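Local coordinates for beta-amyloid-like protein (Caenorhabditis elegans, PDB 3K66) that is an amyloid precursor protein homolog whose E2 domain, the part described here, carries a heparin binding site, and which probably acts in cell adhesion and neurogenesis, at residues A[2-6]-A[85-89]; A[36-40]-A[69-73]; A[114-118]-A[187-191]. One frame throughout, in Å; residues are numbered along the deposited sequence.

Contact 1: residues A[2-6]-A[85-89]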
ATOM      1  N   GLN A   2     -13.102   1.943 -19.429  1.00108.25           N
ATOM      2  CA  GLN A   2     -12.661   1.769 -18.047  1.00101.55           C
ATOM      3  C   GLN A   2     -11.770   2.955 -17.711  1.00 95.39           C
ATOM      4  O   GLN A   2     -11.615   3.872 -18.521  1.00 94.09           O
ATOM      5  CB  GLN A   2     -11.873   0.455 -17.868  1.00102.11           C
ATOM      6  CG  GLN A   2     -12.566  -0.605 -16.975  1.00102.44           C
ATOM      7  CD  GLN A   2     -12.585  -0.233 -15.506  1.00103.43           C
ATOM      8  OE1 GLN A   2     -12.259   0.898 -15.138  1.00103.78           O
ATOM      9  NE2 GLN A   2     -12.969  -1.180 -14.657  1.00102.71           N
ATOM     10  N   ASP A   3     -11.182   2.935 -16.524  1.00 85.25           N
ATOM     11  CA  ASP A   3     -10.301   4.005 -16.105  1.00 77.79           C
ATOM     12  C   ASP A   3      -8.975   3.839 -16.837  1.00 72.61           C
ATOM     13  O   ASP A   3      -8.530   2.721 -17.067  1.00 71.27           O
ATOM     14  CB  ASP A   3     -10.060   3.919 -14.600  1.00 75.78           C
ATOM     15  CG  ASP A   3      -9.683   5.250 -13.991  1.00 72.07           C
ATOM     16  OD1 ASP A   3     -10.612   6.008 -13.635  1.00 69.89           O
ATOM     17  OD2 ASP A   3      -8.468   5.535 -13.864  1.00 71.58           O
ATOM     18  N   PRO A   4      -8.325   4.950 -17.216  1.00 70.92           N
ATOM     19  CA  PRO A   4      -7.040   4.832 -17.916  1.00 69.26           C
ATOM     20  C   PRO A   4      -5.945   4.272 -16.991  1.00 67.93           C
ATOM     21  O   PRO A   4      -4.924   3.754 -17.445  1.00 67.56           O
ATOM     22  CB  PRO A   4      -6.751   6.262 -18.373  1.00 66.35           C
ATOM     23  CG  PRO A   4      -7.453   7.098 -17.371  1.00 68.87           C
ATOM     24  CD  PRO A   4      -8.737   6.357 -17.084  1.00 68.81           C
ATOM     25  N   TYR A   5      -6.182   4.363 -15.686  1.00 66.16           N
ATOM     26  CA  TYR A   5      -5.247   3.873 -14.671  1.00 65.10           C
ATOM     27  C   TYR A   5      -4.851   2.402 -14.807  1.00 64.86           C
ATOM     28  O   TYR A   5      -3.699   2.046 -14.553  1.00 64.00           O
ATOM     29  CB  TYR A   5      -5.844   4.079 -13.276  1.00 66.22           C
ATOM     30  CG  TYR A   5      -5.095   3.310 -12.205  1.00 66.41           C
ATOM     31  CD1 TYR A   5      -3.915   3.822 -11.653  1.00 65.97           C
ATOM     32  CD2 TYR A   5      -5.500   2.021 -11.821  1.00 66.09           C
ATOM     33  CE1 TYR A   5      -3.150   3.079 -10.754  1.00 64.50           C
ATOM     34  CE2 TYR A   5      -4.738   1.262 -10.927  1.00 65.23           C
ATOM     35  CZ  TYR A   5      -3.561   1.802 -10.399  1.00 65.97           C
ATOM     36  OH  TYR A   5      -2.793   1.069  -9.519  1.00 64.51           O
ATOM     37  N   PHE A   6      -5.809   1.547 -15.169  1.00 67.00           N
ATOM     38  CA  PHE A   6      -5.562   0.103 -15.307  1.00 67.49           C
ATOM     39  C   PHE A   6      -4.725  -0.389 -16.485  1.00 69.30           C
ATOM     40  O   PHE A   6      -4.316  -1.553 -16.485  1.00 68.89           O
ATOM     41  CB  PHE A   6      -6.882  -0.672 -15.294  1.00 64.51           C
ATOM     42  CG  PHE A   6      -7.606  -0.598 -13.988  1.00 64.14           C
ATOM     43  CD1 PHE A   6      -8.647   0.305 -13.813  1.00 64.31           C
ATOM     44  CD2 PHE A   6      -7.209  -1.391 -12.917  1.00 63.78           C
ATOM     45  CE1 PHE A   6      -9.287   0.431 -12.589  1.00 66.10           C
ATOM     46  CE2 PHE A   6      -7.834  -1.284 -11.679  1.00 65.81           C
ATOM     47  CZ  PHE A   6      -8.884  -0.365 -11.508  1.00 66.29           C
ATOM     48  N   LYS A  85     -11.091  -2.714  -3.710  1.00 72.67           N
ATOM     49  CA  LYS A  85     -10.183  -3.846  -3.661  1.00 75.34           C
ATOM     50  C   LYS A  85      -9.505  -4.058  -5.000  1.00 73.99           C
ATOM     51  O   LYS A  85      -8.290  -4.226  -5.053  1.00 75.46           O
ATOM     52  CB  LYS A  85     -10.931  -5.107  -3.242  1.00 77.55           C
ATOM     53  CG  LYS A  85     -11.413  -5.067  -1.810  1.00 82.19           C
ATOM     54  CD  LYS A  85     -12.045  -6.382  -1.432  1.00 87.31           C
ATOM     55  CE  LYS A  85     -12.570  -6.361  -0.011  1.00 90.79           C
ATOM     56  NZ  LYS A  85     -13.181  -7.684   0.341  1.00 92.41           N
ATOM     57  N   GLU A  86     -10.278  -4.047  -6.082  1.00 74.15           N
ATOM     58  CA  GLU A  86      -9.691  -4.241  -7.409  1.00 76.14           C
ATOM     59  C   GLU A  86      -8.531  -3.258  -7.600  1.00 73.59           C
ATOM     60  O   GLU A  86      -7.417  -3.658  -7.952  1.00 74.56           O
ATOM     61  CB  GLU A  86     -10.744  -4.059  -8.529  1.00 79.25           C
ATOM     62  CG  GLU A  86     -10.155  -4.051  -9.961  1.00 86.81           C
ATOM     63  CD  GLU A  86     -11.225  -3.977 -11.072  1.00 93.27           C
ATOM     64  OE1 GLU A  86     -12.290  -3.356 -10.866  1.00 96.21           O
ATOM     65  OE2 GLU A  86     -10.986  -4.533 -12.161  1.00 96.72           O
ATOM     66  N   ILE A  87      -8.780  -1.980  -7.332  1.00 71.77           N
ATOM     67  CA  ILE A  87      -7.738  -0.979  -7.504  1.00 70.29           C
ATOM     68  C   ILE A  87      -6.515  -1.225  -6.597  1.00 68.20           C
ATOM     69  O   ILE A  87      -5.397  -0.865  -6.949  1.00 67.65           O
ATOM     70  CB  ILE A  87      -8.298   0.462  -7.269  1.00 69.12           C
ATOM     71  CG1 ILE A  87      -7.626   1.441  -8.232  1.00 68.86           C
ATOM     72  CG2 ILE A  87      -8.022   0.918  -5.835  1.00 68.52           C
ATOM     73  CD1 ILE A  87      -8.120   2.868  -8.091  1.00 70.95           C
ATOM     74  N   GLU A  88      -6.722  -1.845  -5.439  1.00 66.53           N
ATOM     75  CA  GLU A  88      -5.621  -2.102  -4.503  1.00 67.49           C
ATOM     76  C   GLU A  88      -4.770  -3.303  -4.920  1.00 66.12           C
ATOM     77  O   GLU A  88      -3.526  -3.250  -4.902  1.00 65.28           O
ATOM     78  CB  GLU A  88      -6.171  -2.298  -3.078  1.00 69.80           C
ATOM     79  CG  GLU A  88      -6.779  -1.029  -2.495  1.00 75.15           C
ATOM     80  CD  GLU A  88      -7.280  -1.173  -1.050  1.00 77.06           C
ATOM     81  OE1 GLU A  88      -6.917  -2.155  -0.372  1.00 79.53           O
ATOM     82  OE2 GLU A  88      -8.028  -0.288  -0.587  1.00 77.17           O
ATOM     83  N   ALA A  89      -5.444  -4.390  -5.277  1.00 64.65           N
ATOM     84  CA  ALA A  89      -4.753  -5.588  -5.722  1.00 62.73           C
ATOM     85  C   ALA A  89      -3.795  -5.160  -6.833  1.00 62.46           C
ATOM     86  O   ALA A  89      -2.601  -5.473  -6.791  1.00 61.61           O
ATOM     87  CB  ALA A  89      -5.761  -6.604  -6.236  1.00 61.35           C
TER
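The ring of Phe6 leans obliquely against helix 55-119, its CZ 3.9 Å from Ile87 CG1 and its CE2 4.0 Å from Glu86 CG, while one of its faces is covered from within its own segment by Tyr5, whose CD2 stands 3.8 Å above the plane, over the ring centre. The Tyr5 ring also reaches Ile87 obliquely, with CE2 4.0 Å from CG1, and that one methylene is therefore shared by both aromatic rings. Tyr5 gets there with CG opposite the backbone N (chi1 166°). Glu86 meets the ring with the aliphatic part of its extended chain: CG touches the Phe6 ring, and its carboxylate plane is turned 39° from that ring.

The stretch before helix 14-53 thus folds back along the long helix 55-119, and an Asx turn shapes its course: Asp3 OD2 accepts from Tyr5 N at 3.1 Å, on the anti side of the carboxylate. The same OD2 forms a salt bridge with Arg24. Just before it, Gln2 OE1 takes Asp3 N on a lone pair at 2.7 Å. The Tyr5 hydroxyl is held by Glu14, and Arg94 makes both a cation-pi contact with the Tyr5 ring and a hydrogen bond to its carbonyl. Phe18 and Ala21 of helix 14-53 pack on both Tyr5 and Ile87.

Contact 2: residues A[36-40]-A[69-73]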
ATOM      1  N   VAL A  36     -28.230   9.797  -3.507  1.00 62.14           N
ATOM      2  CA  VAL A  36     -29.131   8.961  -2.719  1.00 60.72           C
ATOM      3  C   VAL A  36     -29.655   9.703  -1.512  1.00 60.19           C
ATOM      4  O   VAL A  36     -30.863   9.767  -1.273  1.00 59.70           O
ATOM      5  CB  VAL A  36     -28.429   7.661  -2.240  1.00 58.98           C
ATOM      6  CG1 VAL A  36     -29.274   6.941  -1.215  1.00 57.29           C
ATOM      7  CG2 VAL A  36     -28.181   6.752  -3.415  1.00 58.94           C
ATOM      8  N   MET A  37     -28.731  10.270  -0.756  1.00 60.05           N
ATOM      9  CA  MET A  37     -29.080  11.003   0.439  1.00 61.41           C
ATOM     10  C   MET A  37     -30.080  12.127   0.128  1.00 61.40           C
ATOM     11  O   MET A  37     -30.924  12.455   0.966  1.00 62.51           O
ATOM     12  CB  MET A  37     -27.798  11.521   1.091  1.00 61.94           C
ATOM     13  CG  MET A  37     -26.959  10.387   1.637  1.00 62.90           C
ATOM     14  SD  MET A  37     -28.015   9.399   2.722  1.00 65.66           S
ATOM     15  CE  MET A  37     -26.811   8.217   3.443  1.00 66.21           C
ATOM     16  N   LYS A  38     -29.995  12.701  -1.070  1.00 60.66           N
ATOM     17  CA  LYS A  38     -30.937  13.738  -1.484  1.00 63.70           C
ATOM     18  C   LYS A  38     -32.282  13.043  -1.703  1.00 62.37           C
ATOM     19  O   LYS A  38     -33.326  13.529  -1.275  1.00 62.36           O
ATOM     20  CB  LYS A  38     -30.481  14.399  -2.795  1.00 64.45           C
ATOM     21  CG  LYS A  38     -31.504  15.235  -3.340  1.00 65.87           C
ATOM     22  N   GLU A  39     -32.245  11.893  -2.369  1.00 64.84           N
ATOM     23  CA  GLU A  39     -33.465  11.133  -2.616  1.00 67.88           C
ATOM     24  C   GLU A  39     -34.128  10.838  -1.257  1.00 64.77           C
ATOM     25  O   GLU A  39     -35.344  11.007  -1.090  1.00 64.75           O
ATOM     26  CB  GLU A  39     -33.149   9.825  -3.367  1.00 72.45           C
ATOM     27  CG  GLU A  39     -32.416  10.024  -4.701  1.00 85.78           C
ATOM     28  CD  GLU A  39     -32.106   8.718  -5.443  1.00 93.41           C
ATOM     29  OE1 GLU A  39     -31.592   7.771  -4.809  1.00 98.62           O
ATOM     30  OE2 GLU A  39     -32.355   8.648  -6.665  1.00 97.99           O
ATOM     31  N   TRP A  40     -33.320  10.434  -0.281  1.00 61.87           N
ATOM     32  CA  TRP A  40     -33.827  10.130   1.054  1.00 61.76           C
ATOM     33  C   TRP A  40     -34.546  11.347   1.606  1.00 62.42           C
ATOM     34  O   TRP A  40     -35.618  11.241   2.196  1.00 61.51           O
ATOM     35  CB  TRP A  40     -32.680   9.761   1.999  1.00 62.13           C
ATOM     36  CG  TRP A  40     -33.147   9.225   3.322  1.00 63.23           C
ATOM     37  CD1 TRP A  40     -33.587   7.961   3.586  1.00 63.96           C
ATOM     38  CD2 TRP A  40     -33.321   9.972   4.533  1.00 64.90           C
ATOM     39  NE1 TRP A  40     -34.026   7.872   4.888  1.00 66.09           N
ATOM     40  CE2 TRP A  40     -33.866   9.091   5.493  1.00 66.23           C
ATOM     41  CE3 TRP A  40     -33.050  11.299   4.904  1.00 64.94           C
ATOM     42  CZ2 TRP A  40     -34.182   9.502   6.792  1.00 67.78           C
ATOM     43  CZ3 TRP A  40     -33.363  11.708   6.198  1.00 65.37           C
ATOM     44  CH2 TRP A  40     -33.913  10.807   7.128  1.00 65.87           C
ATOM     45  N   PHE A  69     -34.338   2.223   0.677  1.00 67.03           N
ATOM     46  CA  PHE A  69     -33.156   2.955   1.075  1.00 63.74           C
ATOM     47  C   PHE A  69     -32.132   2.040   1.731  1.00 64.48           C
ATOM     48  O   PHE A  69     -30.961   2.027   1.344  1.00 64.15           O
ATOM     49  CB  PHE A  69     -33.567   4.080   2.008  1.00 61.78           C
ATOM     50  CG  PHE A  69     -32.424   4.813   2.644  1.00 57.41           C
ATOM     51  CD1 PHE A  69     -31.562   5.594   1.889  1.00 56.66           C
ATOM     52  CD2 PHE A  69     -32.230   4.739   4.014  1.00 53.96           C
ATOM     53  CE1 PHE A  69     -30.528   6.316   2.503  1.00 55.81           C
ATOM     54  CE2 PHE A  69     -31.208   5.450   4.627  1.00 54.73           C
ATOM     55  CZ  PHE A  69     -30.348   6.235   3.873  1.00 53.94           C
ATOM     56  N   GLN A  70     -32.555   1.257   2.716  1.00 63.71           N
ATOM     57  CA  GLN A  70     -31.609   0.367   3.367  1.00 66.02           C
ATOM     58  C   GLN A  70     -30.911  -0.417   2.271  1.00 67.14           C
ATOM     59  O   GLN A  70     -29.687  -0.392   2.177  1.00 68.12           O
ATOM     60  CB  GLN A  70     -32.315  -0.570   4.328  1.00 64.02           C
ATOM     61  N   LYS A  71     -31.688  -1.083   1.422  1.00 70.13           N
ATOM     62  CA  LYS A  71     -31.113  -1.866   0.335  1.00 73.44           C
ATOM     63  C   LYS A  71     -30.201  -1.065  -0.582  1.00 69.59           C
ATOM     64  O   LYS A  71     -29.072  -1.486  -0.856  1.00 70.55           O
ATOM     65  CB  LYS A  71     -32.212  -2.522  -0.493  1.00 82.48           C
ATOM     66  CG  LYS A  71     -32.602  -3.897   0.017  1.00 97.88           C
ATOM     67  CD  LYS A  71     -33.862  -4.428  -0.663  1.00108.99           C
ATOM     68  CE  LYS A  71     -35.130  -3.892  -0.009  1.00115.73           C
ATOM     69  NZ  LYS A  71     -36.346  -4.588  -0.515  1.00117.66           N
ATOM     70  N   THR A  72     -30.667   0.086  -1.060  1.00 65.86           N
ATOM     71  CA  THR A  72     -29.821   0.885  -1.940  1.00 63.62           C
ATOM     72  C   THR A  72     -28.481   1.231  -1.309  1.00 61.79           C
ATOM     73  O   THR A  72     -27.447   1.179  -1.968  1.00 60.80           O
ATOM     74  CB  THR A  72     -30.480   2.186  -2.375  1.00 59.39           C
ATOM     75  OG1 THR A  72     -31.537   1.907  -3.307  1.00 58.27           O
ATOM     76  CG2 THR A  72     -29.446   3.060  -3.059  1.00 55.85           C
ATOM     77  N   VAL A  73     -28.491   1.580  -0.030  1.00 61.50           N
ATOM     78  CA  VAL A  73     -27.247   1.908   0.651  1.00 66.10           C
ATOM     79  C   VAL A  73     -26.312   0.719   0.516  1.00 65.34           C
ATOM     80  O   VAL A  73     -25.315   0.803  -0.200  1.00 67.09           O
ATOM     81  CB  VAL A  73     -27.476   2.202   2.147  1.00 67.98           C
ATOM     82  CG1 VAL A  73     -26.137   2.399   2.851  1.00 69.00           C
ATOM     83  CG2 VAL A  73     -28.349   3.436   2.307  1.00 71.57           C
TER
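A long antiparallel pair of helices, 14-53 and 55-119, forms one arm of the E2 domain, and here Trp40 and Phe69 bridge it. The two short segments have axes 11.3 Å apart and run at 175° to each other. Trp40 sets CD1 over the middle of one Phe69 face, 3.3 Å above the plane of that ring. The rings are neither stacked nor edge-to-face: the five-membered ring of Trp40 is inclined at 43° to Phe69, with the centroids 4.1 Å apart. On the opposite face of Phe69 its own helix supplies Val73 CG2, displaced toward the rim, so the phenyl ring is sandwiched between an indole and a methyl group.

Such side-by-side antiparallel helices are consistent with the coiled-coil architecture of E2 domains in the amyloid precursor family. The edge of Phe69 is used too. Val36 CG1 lies 4.0 Å from Phe69 CE1, and Met37 makes a Met-aromatic contact in which SD sits beside the rim, 5.2 Å from the ring centroid. Met37 points its CB away from the facing helix, and the bend at chi2 (-53°) brings the sulfur back to the ring. With an alanine in place of Phe69, the Trp40 indole and the Met37 sulfur would probably lose their shared aromatic partner, and a gap would be likely to open between the helices. One turn along, Val36 CG2 and Thr72 CG2 meet tip to tip at 3.9 Å, while Thr72 OG1 turns back to its own helix in a weak hydrogen bond to Arg68 O.

Contact 3: residues A[114-118]-A[187-191]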
ATOM      1  N   LEU A 114      31.600  -4.941  -6.964  1.00 81.05           N
ATOM      2  CA  LEU A 114      32.542  -5.854  -6.326  1.00 79.33           C
ATOM      3  C   LEU A 114      33.516  -6.467  -7.324  1.00 81.17           C
ATOM      4  O   LEU A 114      34.731  -6.451  -7.105  1.00 81.95           O
ATOM      5  CB  LEU A 114      31.797  -6.974  -5.589  1.00 73.61           C
ATOM      6  CG  LEU A 114      31.312  -6.645  -4.182  1.00 70.76           C
ATOM      7  CD1 LEU A 114      30.449  -7.781  -3.676  1.00 64.03           C
ATOM      8  CD2 LEU A 114      32.509  -6.399  -3.243  1.00 65.36           C
ATOM      9  N   ALA A 115      32.987  -7.021  -8.412  1.00 81.72           N
ATOM     10  CA  ALA A 115      33.835  -7.627  -9.425  1.00 81.46           C
ATOM     11  C   ALA A 115      34.861  -6.599  -9.885  1.00 82.08           C
ATOM     12  O   ALA A 115      36.053  -6.893  -9.931  1.00 81.14           O
ATOM     13  CB  ALA A 115      32.998  -8.125 -10.598  1.00 83.70           C
ATOM     14  N   THR A 116      34.405  -5.391 -10.209  1.00 81.40           N
ATOM     15  CA  THR A 116      35.312  -4.333 -10.648  1.00 82.81           C
ATOM     16  C   THR A 116      36.343  -4.010  -9.589  1.00 84.99           C
ATOM     17  O   THR A 116      37.408  -3.483  -9.882  1.00 86.71           O
ATOM     18  CB  THR A 116      34.561  -3.044 -10.986  1.00 82.34           C
ATOM     19  OG1 THR A 116      33.831  -3.224 -12.205  1.00 81.95           O
ATOM     20  CG2 THR A 116      35.530  -1.881 -11.134  1.00 80.24           C
ATOM     21  N   HIS A 117      36.029  -4.348  -8.350  1.00 86.47           N
ATOM     22  CA  HIS A 117      36.936  -4.088  -7.245  1.00 87.04           C
ATOM     23  C   HIS A 117      38.097  -5.061  -7.203  1.00 91.24           C
ATOM     24  O   HIS A 117      39.214  -4.682  -6.860  1.00 93.07           O
ATOM     25  CB  HIS A 117      36.190  -4.158  -5.919  1.00 83.99           C
ATOM     26  CG  HIS A 117      37.009  -3.697  -4.760  1.00 79.73           C
ATOM     27  ND1 HIS A 117      37.327  -2.368  -4.561  1.00 76.39           N
ATOM     28  CD2 HIS A 117      37.623  -4.381  -3.767  1.00 77.65           C
ATOM     29  CE1 HIS A 117      38.097  -2.256  -3.498  1.00 74.45           C
ATOM     30  NE2 HIS A 117      38.293  -3.463  -2.995  1.00 75.02           N
ATOM     31  N   VAL A 118      37.810  -6.322  -7.512  1.00 94.75           N
ATOM     32  CA  VAL A 118      38.835  -7.352  -7.523  1.00 95.29           C
ATOM     33  C   VAL A 118      40.072  -6.777  -8.180  1.00100.36           C
ATOM     34  O   VAL A 118      41.182  -6.921  -7.669  1.00101.32           O
ATOM     35  CB  VAL A 118      38.372  -8.599  -8.324  1.00 94.92           C
ATOM     36  CG1 VAL A 118      39.527  -9.181  -9.119  1.00 91.56           C
ATOM     37  CG2 VAL A 118      37.780  -9.658  -7.384  1.00 93.60           C
ATOM     38  N   PHE A 187      36.457  -9.795   0.558  1.00 73.69           N
ATOM     39  CA  PHE A 187      37.334  -8.669   0.295  1.00 76.20           C
ATOM     40  C   PHE A 187      37.710  -8.076   1.649  1.00 75.70           C
ATOM     41  O   PHE A 187      37.223  -7.015   2.043  1.00 77.53           O
ATOM     42  CB  PHE A 187      36.634  -7.652  -0.614  1.00 79.91           C
ATOM     43  CG  PHE A 187      36.466  -8.136  -2.027  1.00 85.01           C
ATOM     44  CD1 PHE A 187      35.441  -9.008  -2.344  1.00 87.96           C
ATOM     45  CD2 PHE A 187      37.366  -7.774  -3.026  1.00 88.46           C
ATOM     46  CE1 PHE A 187      35.309  -9.534  -3.630  1.00 91.39           C
ATOM     47  CE2 PHE A 187      37.240  -8.299  -4.323  1.00 92.33           C
ATOM     48  CZ  PHE A 187      36.202  -9.181  -4.618  1.00 92.08           C
ATOM     49  N   PRO A 188      38.615  -8.768   2.366  1.00 76.53           N
ATOM     50  CA  PRO A 188      39.076  -8.346   3.687  1.00 79.02           C
ATOM     51  C   PRO A 188      39.490  -6.906   3.634  1.00 78.56           C
ATOM     52  O   PRO A 188      39.122  -6.103   4.492  1.00 77.81           O
ATOM     53  CB  PRO A 188      40.251  -9.275   3.958  1.00 78.28           C
ATOM     54  CG  PRO A 188      40.818  -9.504   2.594  1.00 76.88           C
ATOM     55  CD  PRO A 188      39.549  -9.756   1.795  1.00 77.13           C
ATOM     56  N   ASP A 189      40.264  -6.582   2.614  1.00 82.33           N
ATOM     57  CA  ASP A 189      40.704  -5.219   2.435  1.00 86.45           C
ATOM     58  C   ASP A 189      39.500  -4.280   2.567  1.00 85.06           C
ATOM     59  O   ASP A 189      39.542  -3.276   3.286  1.00 85.47           O
ATOM     60  CB  ASP A 189      41.326  -5.044   1.041  1.00 91.91           C
ATOM     61  CG  ASP A 189      40.420  -5.565  -0.101  1.00 97.52           C
ATOM     62  OD1 ASP A 189      40.460  -6.779  -0.405  1.00101.04           O
ATOM     63  OD2 ASP A 189      39.665  -4.766  -0.699  1.00100.46           O
ATOM     64  N   LEU A 190      38.408  -4.658   1.912  1.00 84.00           N
ATOM     65  CA  LEU A 190      37.197  -3.856   1.871  1.00 81.60           C
ATOM     66  C   LEU A 190      36.186  -4.070   2.988  1.00 81.92           C
ATOM     67  O   LEU A 190      35.542  -3.125   3.447  1.00 81.76           O
ATOM     68  CB  LEU A 190      36.576  -4.084   0.495  1.00 79.37           C
ATOM     69  CG  LEU A 190      35.117  -3.836   0.158  1.00 76.92           C
ATOM     70  CD1 LEU A 190      34.994  -2.653  -0.784  1.00 75.40           C
ATOM     71  CD2 LEU A 190      34.575  -5.097  -0.512  1.00 75.18           C
ATOM     72  N   GLU A 191      36.043  -5.309   3.435  1.00 83.28           N
ATOM     73  CA  GLU A 191      35.083  -5.587   4.489  1.00 83.38           C
ATOM     74  C   GLU A 191      35.412  -4.855   5.782  1.00 83.25           C
ATOM     75  O   GLU A 191      34.564  -4.706   6.664  1.00 82.43           O
ATOM     76  CB  GLU A 191      35.023  -7.072   4.801  1.00 82.37           C
ATOM     77  CG  GLU A 191      33.937  -7.334   5.814  1.00 83.87           C
ATOM     78  CD  GLU A 191      33.903  -8.744   6.326  1.00 84.69           C
ATOM     79  OE1 GLU A 191      34.922  -9.193   6.886  1.00 86.19           O
ATOM     80  OE2 GLU A 191      32.849  -9.399   6.183  1.00 84.46           O
TER
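His117 NE2 donates a hydrogen bond to Asp189 OD2, 3.0 Å long and nearly straight at 159°. The oxygen lies in the imidazole plane and is met nearly along its C-O axis, and the carboxylate is almost coplanar with the ring. Beside this bond, at another point of the imidazole edge, sits Phe187 CD2, 3.5 Å from His117 CD2; the two side chains run past each other in opposite directions, their ring planes 66° apart. Leu190 covers one face of the imidazole in a CH-pi contact, CD1 4.2 Å from the ring centroid and displaced toward the rim. The Phe187 ring in turn takes Val118 CG2 at its edge, and Leu114 CD2 approaches its CD1 at 4.0 Å. Leu114 CD2 also touches Leu190 CD2, at 3.7 Å, which closes the apolar side of the contact.

Behind these groups stand the short helix 188-191, with Phe187 at its N-cap position, and the C-terminal end of helix 55-119. Asp189 holds CG between its backbone N and carbonyl carbon (chi1 51°), which turns the carboxylate to His117. Val126 of helix 123-154 backs both Leu114 and Leu190, tying a third helix to the pair. His117 ND1 has a weak hydrogen bond with Asn122 N, in the turn leading to that helix.

With a carboxylate on one nitrogen and a weakly bonded backbone N-H on the other, the imidazole is probably restrained in rotation and is likely to be the neutral tautomer protonated on NE2, although the nearby negative charge would tend to raise its basicity.

All three contacts use helix 55-119, each with a different partner: the N-terminal loop in contact 1, helix 14-53 in contact 2, the short helix 188-191 in contact 3. Contact 2 is nested within the chain segment closed by contact 1 and lies on the surface, joined by aromatic, apolar and sulfur-aromatic packing. Contacts 1 and 3 are partly buried. Contact 1 is apolar across its interface, with the Asp3 carboxylate and the Tyr5 hydroxyl engaged within the loop or by residues beyond both segments, whereas contact 3 adds a direct His-carboxylate bond. Contacts 2 and 3 lie on opposite sides of the chain's centre, their own centres 69 Å apart; contact 1 is nearest the middle.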